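Local atomic coordinates of exoglucanase A (Cellulomonas fimi, PDB entry 7CBD), a protein that hydrolyses beta-1,4-glucosidic linkages of cellulose with inversion of anomeric configuration, releasing cellobiose from non-reducing chain ends, here represented by its family 6 catalytic domain. Residues L69-Q80 against L131-I142. Sequence-based numbering, arbitrary orientation. Where two conformers were deposited one is given.
Sequences LKFHLDNAVAQQ and LLDNPEYESIRI
The ring of Y137 lies against L73 of helix 69-83, with L73 CB 3.6 Å from the ring centroid and 18° off the ring normal, a CH-pi contact over one face. The opposite face is covered by the CB of its own neighbour E136. Along the rim, near the ring plane, V77 CG1 reaches Y137 CD2 at 3.5 Å. The phenol also donates a hydrogen bond from Y137 OH to D74 OD1 (2.7 Å), arriving 41° above the carboxylate plane; the carboxylate is tilted against the ring. The other oxygen, D74 OD2, takes K70 NZ on its syn lone pair in a 2.8 Å salt bridge, and one water bridges D74 OD1 to E136 OE1.

Deeper in, with CG anti to the carbonyl carbon (chi1 -66°), the L73 side chain is carried across to the other segment, where CD2 meets both L132 CD2 and I140 CD1. I140 turns CD1 onto A76 CB (3.8 Å) and lays CG2 along the backbone at V77 CA. At the far end of the helix segment, Q80 CG packs on S139 O, a second water links V77 O, Q80 OE1 and S139 OG, and Q80 NE2 is hydrogen-bonded to V85 O.

The contact joins helix 69-83 to the end of helix 114-132 and the loop leading into strand 141-146, two successive beta-alpha units of the parallel-stranded family 6 barrel, away from the predicted catalytic residues D149 and D371. With one oxygen held by Y137 and the other by K70, the D74 carboxylate is probably restrained in rotation, and the lysine and phenol probably stabilise its negative charge despite nearby E136; polar links thus border a leucine-isoleucine interior.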
loop_
_atom_site.group_PDB
_atom_site.type_symbol
_atom_site.label_atom_id
_atom_site.label_comp_id
_atom_site.label_asym_id
_atom_site.label_seq_id
_atom_site.Cartn_x
_atom_site.Cartn_y
_atom_site.Cartn_z
ATOM N N LEU A 69 13.403 2.957 -14.230
ATOM C CA LEU A 69 13.567 1.685 -13.533
ATOM C C LEU A 69 15.028 1.233 -13.507
ATOM O O LEU A 69 15.496 0.696 -12.496
ATOM C CB LEU A 69 12.665 0.634 -14.179
ATOM C CG LEU A 69 12.740 -0.775 -13.593
ATOM C CD1 LEU A 69 12.480 -0.770 -12.080
ATOM C CD2 LEU A 69 11.762 -1.686 -14.319
ATOM N N LYS A 70 15.768 1.432 -14.600
ATOM C CA LYS A 70 17.154 0.970 -14.626
ATOM C C LYS A 70 17.981 1.648 -13.538
ATOM O O LYS A 70 18.811 1.003 -12.886
ATOM C CB LYS A 70 17.780 1.221 -15.998
ATOM C CG LYS A 70 19.286 0.919 -16.037
ATOM C CD LYS A 70 19.829 0.996 -17.465
ATOM C CE LYS A 70 21.302 1.405 -17.528
ATOM N NZ LYS A 70 22.212 0.569 -16.713
ATOM N N PHE A 71 17.768 2.952 -13.337
ATOM C CA PHE A 71 18.433 3.692 -12.269
ATOM C C PHE A 71 18.279 2.973 -10.935
ATOM O O PHE A 71 19.264 2.730 -10.228
ATOM C CB PHE A 71 17.831 5.103 -12.225
ATOM C CG PHE A 71 18.193 5.912 -11.004
ATOM C CD1 PHE A 71 19.427 6.538 -10.901
ATOM C CD2 PHE A 71 17.269 6.102 -9.988
ATOM C CE1 PHE A 71 19.743 7.314 -9.789
ATOM C CE2 PHE A 71 17.574 6.875 -8.875
ATOM C CZ PHE A 71 18.813 7.479 -8.775
ATOM N N HIS A 72 17.048 2.583 -10.596
ATOM C CA HIS A 72 16.799 1.930 -9.311
ATOM C C HIS A 72 17.408 0.535 -9.244
ATOM O O HIS A 72 17.956 0.144 -8.206
ATOM C CB HIS A 72 15.301 1.888 -9.028
ATOM C CG HIS A 72 14.710 3.243 -8.831
ATOM N ND1 HIS A 72 15.003 4.029 -7.739
ATOM C CD2 HIS A 72 13.881 3.972 -9.613
ATOM C CE1 HIS A 72 14.358 5.177 -7.843
ATOM N NE2 HIS A 72 13.677 5.171 -8.974
ATOM N N LEU A 73 17.306 -0.241 -10.324
ATOM C CA LEU A 73 17.893 -1.579 -10.318
ATOM C C LEU A 73 19.408 -1.513 -10.144
ATOM O O LEU A 73 19.990 -2.284 -9.363
ATOM C CB LEU A 73 17.512 -2.325 -11.593
ATOM C CG LEU A 73 16.022 -2.631 -11.720
ATOM C CD1 LEU A 73 15.708 -3.047 -13.143
ATOM C CD2 LEU A 73 15.639 -3.729 -10.751
ATOM N N ASP A 74 20.063 -0.585 -10.849
ATOM C CA ASP A 74 21.501 -0.393 -10.677
ATOM C C ASP A 74 21.837 0.038 -9.252
ATOM O O ASP A 74 22.807 -0.451 -8.656
ATOM C CB ASP A 74 22.013 0.652 -11.665
ATOM C CG ASP A 74 21.976 0.180 -13.107
ATOM O OD1 ASP A 74 21.912 -1.046 -13.363
ATOM O OD2 ASP A 74 22.019 1.064 -13.997
ATOM N N ASN A 75 21.055 0.968 -8.690
ATOM C CA ASN A 75 21.273 1.368 -7.301
ATOM C C ASN A 75 21.112 0.180 -6.370
ATOM O O ASN A 75 21.867 0.031 -5.401
ATOM C CB ASN A 75 20.272 2.439 -6.880
ATOM C CG ASN A 75 20.434 3.736 -7.628
ATOM O OD1 ASN A 75 21.471 4.004 -8.235
ATOM N ND2 ASN A 75 19.388 4.563 -7.588
ATOM N N ALA A 76 20.099 -0.650 -6.624
ATOM C CA ALA A 76 19.850 -1.805 -5.773
ATOM C C ALA A 76 21.017 -2.785 -5.799
ATOM O O ALA A 76 21.387 -3.331 -4.753
ATOM C CB ALA A 76 18.544 -2.494 -6.171
ATOM N N VAL A 77 21.617 -3.042 -6.973
ATOM C CA VAL A 77 22.761 -3.960 -6.934
ATOM C C VAL A 77 23.917 -3.372 -6.134
ATOM O O VAL A 77 24.589 -4.094 -5.393
ATOM C CB VAL A 77 23.168 -4.639 -8.269
ATOM C CG1 VAL A 77 22.160 -4.522 -9.391
ATOM C CG2 VAL A 77 24.658 -4.390 -8.677
ATOM N N ALA A 78 24.125 -2.048 -6.206
ATOM C CA ALA A 78 25.189 -1.444 -5.400
ATOM C C ALA A 78 24.877 -1.545 -3.908
ATOM O O ALA A 78 25.760 -1.849 -3.100
ATOM C CB ALA A 78 25.415 0.010 -5.818
ATOM N N GLN A 79 23.616 -1.312 -3.527
ATOM C CA GLN A 79 23.231 -1.422 -2.122
ATOM C C GLN A 79 23.378 -2.853 -1.618
ATOM O O GLN A 79 23.811 -3.071 -0.480
ATOM C CB GLN A 79 21.800 -0.915 -1.926
ATOM C CG GLN A 79 21.677 0.589 -2.029
ATOM C CD GLN A 79 20.247 1.076 -1.851
ATOM O OE1 GLN A 79 19.465 0.477 -1.113
ATOM N NE2 GLN A 79 19.901 2.172 -2.522
ATOM N N GLN A 80 23.043 -3.840 -2.457
ATOM C CA GLN A 80 23.207 -5.235 -2.059
ATOM C C GLN A 80 24.673 -5.567 -1.809
ATOM O O GLN A 80 25.007 -6.240 -0.825
ATOM C CB GLN A 80 22.611 -6.158 -3.126
ATOM C CG GLN A 80 22.520 -7.625 -2.712
ATOM C CD GLN A 80 23.855 -8.335 -2.819
ATOM O OE1 GLN A 80 24.579 -8.168 -3.808
ATOM N NE2 GLN A 80 24.203 -9.105 -1.791
ATOM N N LEU A 131 13.860 -5.604 -18.367
ATOM C CA LEU A 131 14.867 -5.066 -17.463
ATOM C C LEU A 131 15.103 -6.010 -16.290
ATOM O O LEU A 131 16.251 -6.299 -15.936
ATOM C CB LEU A 131 14.437 -3.687 -16.968
ATOM C CG LEU A 131 14.930 -2.493 -17.788
ATOM C CD1 LEU A 131 14.197 -1.218 -17.391
ATOM C CD2 LEU A 131 16.439 -2.326 -17.635
ATOM N N LEU A 132 14.023 -6.513 -15.683
ATOM C CA LEU A 132 14.164 -7.352 -14.498
ATOM C C LEU A 132 14.902 -8.648 -14.792
ATOM O O LEU A 132 15.575 -9.184 -13.906
ATOM C CB LEU A 132 12.794 -7.680 -13.921
ATOM C CG LEU A 132 12.004 -6.508 -13.342
ATOM C CD1 LEU A 132 10.650 -6.988 -12.854
ATOM C CD2 LEU A 132 12.778 -5.835 -12.212
ATOM N N ASP A 133 14.787 -9.158 -16.017
ATOM C CA ASP A 133 15.401 -10.418 -16.419
ATOM C C ASP A 133 16.849 -10.259 -16.864
ATOM O O ASP A 133 17.482 -11.252 -17.237
ATOM C CB ASP A 133 14.581 -11.060 -17.545
ATOM C CG ASP A 133 14.724 -12.570 -17.596
ATOM O OD1 ASP A 133 15.173 -13.174 -16.598
ATOM O OD2 ASP A 133 14.382 -13.157 -18.644
ATOM N N ASN A 134 17.384 -9.047 -16.838
ATOM C CA ASN A 134 18.755 -8.830 -17.272
ATOM C C ASN A 134 19.712 -9.520 -16.304
ATOM O O ASN A 134 19.545 -9.394 -15.084
ATOM C CB ASN A 134 19.024 -7.328 -17.294
ATOM C CG ASN A 134 20.323 -6.975 -17.982
ATOM O OD1 ASN A 134 21.380 -7.493 -17.641
ATOM N ND2 ASN A 134 20.249 -6.087 -18.960
ATOM N N PRO A 135 20.714 -10.259 -16.798
ATOM C CA PRO A 135 21.657 -10.924 -15.880
ATOM C C PRO A 135 22.355 -9.976 -14.919
ATOM O O PRO A 135 22.845 -10.424 -13.875
ATOM C CB PRO A 135 22.661 -11.597 -16.826
ATOM C CG PRO A 135 21.916 -11.801 -18.081
ATOM C CD PRO A 135 20.958 -10.636 -18.201
ATOM N N GLU A 136 22.408 -8.682 -15.238
ATOM C CA GLU A 136 22.970 -7.687 -14.334
ATOM C C GLU A 136 22.271 -7.660 -12.980
ATOM O O GLU A 136 22.868 -7.217 -11.992
ATOM C CB GLU A 136 22.873 -6.307 -14.986
ATOM C CG GLU A 136 23.404 -5.175 -14.139
ATOM C CD GLU A 136 24.882 -5.322 -13.841
ATOM O OE1 GLU A 136 25.321 -4.893 -12.749
ATOM O OE2 GLU A 136 25.610 -5.880 -14.689
ATOM N N TYR A 137 21.024 -8.120 -12.903
ATOM C CA TYR A 137 20.232 -7.994 -11.686
ATOM C C TYR A 137 20.020 -9.321 -10.974
ATOM O O TYR A 137 19.231 -9.384 -10.028
ATOM C CB TYR A 137 18.916 -7.268 -11.976
ATOM C CG TYR A 137 19.189 -5.974 -12.700
ATOM C CD1 TYR A 137 18.605 -5.696 -13.928
ATOM C CD2 TYR A 137 20.090 -5.055 -12.178
ATOM C CE1 TYR A 137 18.891 -4.520 -14.598
ATOM C CE2 TYR A 137 20.382 -3.884 -12.836
ATOM C CZ TYR A 137 19.784 -3.618 -14.042
ATOM O OH TYR A 137 20.074 -2.444 -14.696
ATOM N N GLU A 138 20.740 -10.371 -11.373
ATOM C CA GLU A 138 20.594 -11.656 -10.700
ATOM C C GLU A 138 21.011 -11.595 -9.235
ATOM O O GLU A 138 20.573 -12.436 -8.445
ATOM C CB GLU A 138 21.359 -12.739 -11.464
ATOM C CG GLU A 138 20.728 -13.053 -12.816
ATOM C CD GLU A 138 21.328 -14.263 -13.488
ATOM O OE1 GLU A 138 22.450 -14.662 -13.113
ATOM O OE2 GLU A 138 20.676 -14.814 -14.400
ATOM N N SER A 139 21.814 -10.607 -8.849
ATOM C CA SER A 139 22.306 -10.497 -7.481
ATOM C C SER A 139 21.316 -9.830 -6.531
ATOM O O SER A 139 21.625 -9.695 -5.341
ATOM C CB SER A 139 23.628 -9.728 -7.465
ATOM O OG SER A 139 23.459 -8.441 -8.030
ATOM N N ILE A 140 20.153 -9.396 -7.009
ATOM C CA ILE A 140 19.135 -8.812 -6.147
ATOM C C ILE A 140 17.850 -9.624 -6.278
ATOM O O ILE A 140 17.698 -10.456 -7.176
ATOM C CB ILE A 140 18.883 -7.315 -6.424
ATOM C CG1 ILE A 140 18.249 -7.114 -7.805
ATOM C CG2 ILE A 140 20.177 -6.509 -6.248
ATOM C CD1 ILE A 140 17.829 -5.690 -8.062
ATOM N N ARG A 141 16.936 -9.389 -5.347
ATOM C CA ARG A 141 15.592 -9.938 -5.400
ATOM C C ARG A 141 14.625 -8.787 -5.613
ATOM O O ARG A 141 14.838 -7.689 -5.094
ATOM C CB ARG A 141 15.254 -10.658 -4.090
ATOM C CG ARG A 141 16.188 -11.812 -3.774
ATOM C CD ARG A 141 15.962 -12.354 -2.375
ATOM N NE ARG A 141 16.812 -13.514 -2.137
ATOM C CZ ARG A 141 16.953 -14.132 -0.971
ATOM N NH1 ARG A 141 16.317 -13.699 0.111
ATOM N NH2 ARG A 141 17.745 -15.189 -0.890
ATOM N N ILE A 142 13.572 -9.027 -6.386
ATOM C CA ILE A 142 12.552 -8.019 -6.646
ATOM C C ILE A 142 11.238 -8.536 -6.079
ATOM O O ILE A 142 10.777 -9.620 -6.457
ATOM C CB ILE A 142 12.432 -7.693 -8.146
ATOM C CG1 ILE A 142 13.785 -7.197 -8.698
ATOM C CG2 ILE A 142 11.316 -6.678 -8.364
ATOM C CD1 ILE A 142 14.597 -8.256 -9.415
HETATM O O HOH W 1 23.906 -2.707 -11.952
HETATM O O HOH W 2 24.331 -6.830 -6.068
#